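Glutathione S-transferase delta (PDB 3VK9) probably catalyses the conjugation of glutathione to electrophilic compounds, working as a homodimeric delta-class glutathione transferase of the silkmoth Bombyx mori. Local coordinates at residues 4-9 and 56-61. Residues are numbered along the deposited sequence; the frame is centred on the assembly and turned at random.
Sequences DLYYVP and TLVDDG
Y6 and V58 meet on one face of an antiparallel strand pair, where the edge of the tyrosine ring leans on a single methyl: CE1 of Y6 lies 3.7 Å from CG2 of V58. With CG beside its own backbone N (chi1 -62°), the ring is laid back along its own strand, toward D4, and turns its CD1–CE1 edge to the neighbouring strand; the carbonyl O of T56 sits in the ring plane at that edge, 3.4 Å from CD1 of Y6. On the other face, L5 and L57 cross at about a right angle and touch through CD1 of L5 and CD2 of L57, 4.1 Å apart. Between the two faces, two hydrogen-bonded pairs, D4 with V58 and Y6 with T56, flank the non-hydrogen-bonded pair L5–L57. Each bonded pair exchanges two backbone bonds; the straightest runs from V58 N to D4 O (2.8 Å, 170° at the hydrogen). The Y6 hydroxyl bonds to K31 on strand 29-32, much as D4 OD2 reaches N29, while T56 OG1 is held by Y45 and N49. Were Y6 cut back to an alanine, the CG2 methyl of V58 would probably lose its aromatic neighbour and K31 its hydroxyl partner. L5 packs on V17 of helix 12-24, and L57 on I64 of strand 62-64. At the end of strand 56-59, D59 forms salt bridges with K77 and with K90 of the second subunit. Strands 4-7 and 56-59 are the central pair of a mixed sheet ordered 29-32, 4-7, 56-59, 62-64, its first two strands parallel and the other neighbours antiparallel: the thioredoxin-like core of the N-terminal domain of glutathione transferases.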
ATOM      1  N   ASP A   4       5.486   5.076  21.893  1.00 23.62           N
ATOM      2  CA  ASP A   4       6.809   4.639  21.436  1.00 13.38           C
ATOM      3  C   ASP A   4       6.884   4.465  19.923  1.00 13.50           C
ATOM      4  O   ASP A   4       5.941   3.981  19.309  1.00 14.00           O
ATOM      5  CB  ASP A   4       7.197   3.317  22.111  1.00 11.54           C
ATOM      6  CG  ASP A   4       7.256   3.424  23.626  1.00 19.41           C
ATOM      7  OD1 ASP A   4       7.116   2.374  24.293  1.00 22.70           O
ATOM      8  OD2 ASP A   4       7.424   4.555  24.145  1.00 22.28           O
ATOM      9  N   LEU A   5       8.005   4.868  19.335  1.00 16.61           N
ATOM     10  CA  LEU A   5       8.294   4.569  17.937  1.00 15.65           C
ATOM     11  C   LEU A   5       9.625   3.830  17.827  1.00 16.20           C
ATOM     12  O   LEU A   5      10.679   4.398  18.091  1.00 12.18           O
ATOM     13  CB  LEU A   5       8.347   5.845  17.097  1.00 15.00           C
ATOM     14  CG  LEU A   5       8.514   5.582  15.597  1.00 13.02           C
ATOM     15  CD1 LEU A   5       7.209   5.057  15.025  1.00 16.49           C
ATOM     16  CD2 LEU A   5       8.974   6.822  14.811  1.00 15.46           C
ATOM     17  N   TYR A   6       9.566   2.558  17.457  1.00 12.38           N
ATOM     18  CA  TYR A   6      10.764   1.798  17.092  1.00 14.33           C
ATOM     19  C   TYR A   6      11.149   2.086  15.647  1.00 14.46           C
ATOM     20  O   TYR A   6      10.326   1.939  14.757  1.00 14.81           O
ATOM     21  CB  TYR A   6      10.506   0.310  17.277  1.00 15.54           C
ATOM     22  CG  TYR A   6      10.204  -0.036  18.711  1.00 14.44           C
ATOM     23  CD1 TYR A   6       8.915   0.094  19.217  1.00 14.30           C
ATOM     24  CD2 TYR A   6      11.213  -0.464  19.569  1.00 11.21           C
ATOM     25  CE1 TYR A   6       8.630  -0.214  20.541  1.00 15.44           C
ATOM     26  CE2 TYR A   6      10.935  -0.765  20.900  1.00 13.60           C
ATOM     27  CZ  TYR A   6       9.641  -0.639  21.377  1.00 14.81           C
ATOM     28  OH  TYR A   6       9.355  -0.940  22.698  1.00 20.59           O
ATOM     29  N   TYR A   7      12.406   2.476  15.424  1.00 10.99           N
ATOM     30  CA  TYR A   7      12.854   2.939  14.122  1.00 11.80           C
ATOM     31  C   TYR A   7      14.379   2.813  13.943  1.00 10.07           C
ATOM     32  O   TYR A   7      15.120   2.537  14.897  1.00 12.49           O
ATOM     33  CB  TYR A   7      12.489   4.428  13.976  1.00 13.49           C
ATOM     34  CG  TYR A   7      13.517   5.327  14.636  1.00 12.59           C
ATOM     35  CD1 TYR A   7      13.743   5.260  16.006  1.00 14.47           C
ATOM     36  CD2 TYR A   7      14.286   6.209  13.883  1.00 17.64           C
ATOM     37  CE1 TYR A   7      14.711   6.059  16.616  1.00 23.62           C
ATOM     38  CE2 TYR A   7      15.250   7.019  14.486  1.00 20.02           C
ATOM     39  CZ  TYR A   7      15.453   6.936  15.849  1.00 21.85           C
ATOM     40  OH  TYR A   7      16.399   7.730  16.440  1.00 24.55           O
ATOM     41  N   VAL A   8      14.824   3.022  12.706  1.00 10.97           N
ATOM     42  CA  VAL A   8      16.207   3.380  12.408  1.00 13.15           C
ATOM     43  C   VAL A   8      16.111   4.592  11.491  1.00 14.39           C
ATOM     44  O   VAL A   8      15.170   4.692  10.708  1.00 12.63           O
ATOM     45  CB  VAL A   8      16.996   2.246  11.700  1.00 19.63           C
ATOM     46  CG1 VAL A   8      17.249   1.094  12.650  1.00 14.90           C
ATOM     47  CG2 VAL A   8      16.265   1.766  10.471  1.00 15.97           C
ATOM     48  N   PRO A   9      17.069   5.524  11.597  1.00 11.31           N
ATOM     49  CA  PRO A   9      16.978   6.780  10.836  1.00 13.25           C
ATOM     50  C   PRO A   9      17.125   6.618   9.322  1.00 17.74           C
ATOM     51  O   PRO A   9      16.598   7.449   8.595  1.00 18.99           O
ATOM     52  CB  PRO A   9      18.129   7.623  11.406  1.00 19.00           C
ATOM     53  CG  PRO A   9      19.072   6.643  11.977  1.00 15.30           C
ATOM     54  CD  PRO A   9      18.234   5.507  12.496  1.00 16.77           C
ATOM     55  N   THR A  56       7.902   0.590  14.078  1.00 11.19           N
ATOM     56  CA  THR A  56       6.757   0.058  14.806  1.00  9.26           C
ATOM     57  C   THR A  56       6.322   1.089  15.848  1.00 12.92           C
ATOM     58  O   THR A  56       7.104   1.483  16.725  1.00 12.97           O
ATOM     59  CB  THR A  56       7.068  -1.302  15.500  1.00 13.39           C
ATOM     60  OG1 THR A  56       7.619  -2.223  14.548  1.00 13.12           O
ATOM     61  CG2 THR A  56       5.817  -1.904  16.119  1.00 16.56           C
ATOM     62  N   LEU A  57       5.073   1.520  15.734  1.00 10.54           N
ATOM     63  CA  LEU A  57       4.481   2.488  16.645  1.00 10.64           C
ATOM     64  C   LEU A  57       3.770   1.701  17.758  1.00 13.21           C
ATOM     65  O   LEU A  57       2.982   0.813  17.464  1.00 12.15           O
ATOM     66  CB  LEU A  57       3.472   3.327  15.851  1.00  9.75           C
ATOM     67  CG  LEU A  57       2.778   4.563  16.453  1.00 21.68           C
ATOM     68  CD1 LEU A  57       1.604   4.218  17.348  1.00 31.09           C
ATOM     69  CD2 LEU A  57       3.783   5.449  17.154  1.00 23.36           C
ATOM     70  N   VAL A  58       4.058   1.995  19.024  1.00 11.78           N
ATOM     71  CA  VAL A  58       3.367   1.299  20.116  1.00 11.33           C
ATOM     72  C   VAL A  58       2.656   2.292  21.018  1.00 20.64           C
ATOM     73  O   VAL A  58       3.285   3.109  21.701  1.00 18.01           O
ATOM     74  CB  VAL A  58       4.303   0.409  20.953  1.00 11.53           C
ATOM     75  CG1 VAL A  58       3.514  -0.324  22.040  1.00 19.95           C
ATOM     76  CG2 VAL A  58       5.013  -0.583  20.052  1.00 17.60           C
ATOM     77  N   ASP A  59       1.330   2.205  21.011  1.00 19.67           N
ATOM     78  CA  ASP A  59       0.488   3.177  21.680  1.00 21.61           C
ATOM     79  C   ASP A  59      -0.403   2.418  22.664  1.00 25.86           C
ATOM     80  O   ASP A  59      -1.519   2.026  22.333  1.00 21.79           O
ATOM     81  CB  ASP A  59      -0.341   3.935  20.642  1.00 14.36           C
ATOM     82  CG  ASP A  59      -1.138   5.067  21.246  1.00 23.05           C
ATOM     83  OD1 ASP A  59      -1.077   5.232  22.474  1.00 21.99           O
ATOM     84  OD2 ASP A  59      -1.838   5.786  20.500  1.00 19.11           O
ATOM     85  N   ASP A  60       0.115   2.213  23.872  1.00 36.90           N
ATOM     86  CA  ASP A  60      -0.502   1.318  24.842  1.00 48.76           C
ATOM     87  C   ASP A  60      -0.720  -0.072  24.244  1.00 44.65           C
ATOM     88  O   ASP A  60       0.237  -0.762  23.882  1.00 38.13           O
ATOM     89  CB  ASP A  60      -1.817   1.901  25.359  1.00 62.29           C
ATOM     90  CG  ASP A  60      -1.625   3.249  26.034  1.00 75.08           C
ATOM     91  OD1 ASP A  60      -0.456   3.631  26.276  1.00 78.75           O
ATOM     92  OD2 ASP A  60      -2.637   3.922  26.329  1.00 79.70           O
ATOM     93  N   GLY A  61      -1.980  -0.476  24.138  1.00 45.79           N
ATOM     94  CA  GLY A  61      -2.307  -1.794  23.626  1.00 46.04           C
ATOM     95  C   GLY A  61      -2.147  -1.946  22.121  1.00 47.31           C
ATOM     96  O   GLY A  61      -2.201  -3.062  21.606  1.00 51.37           O
TER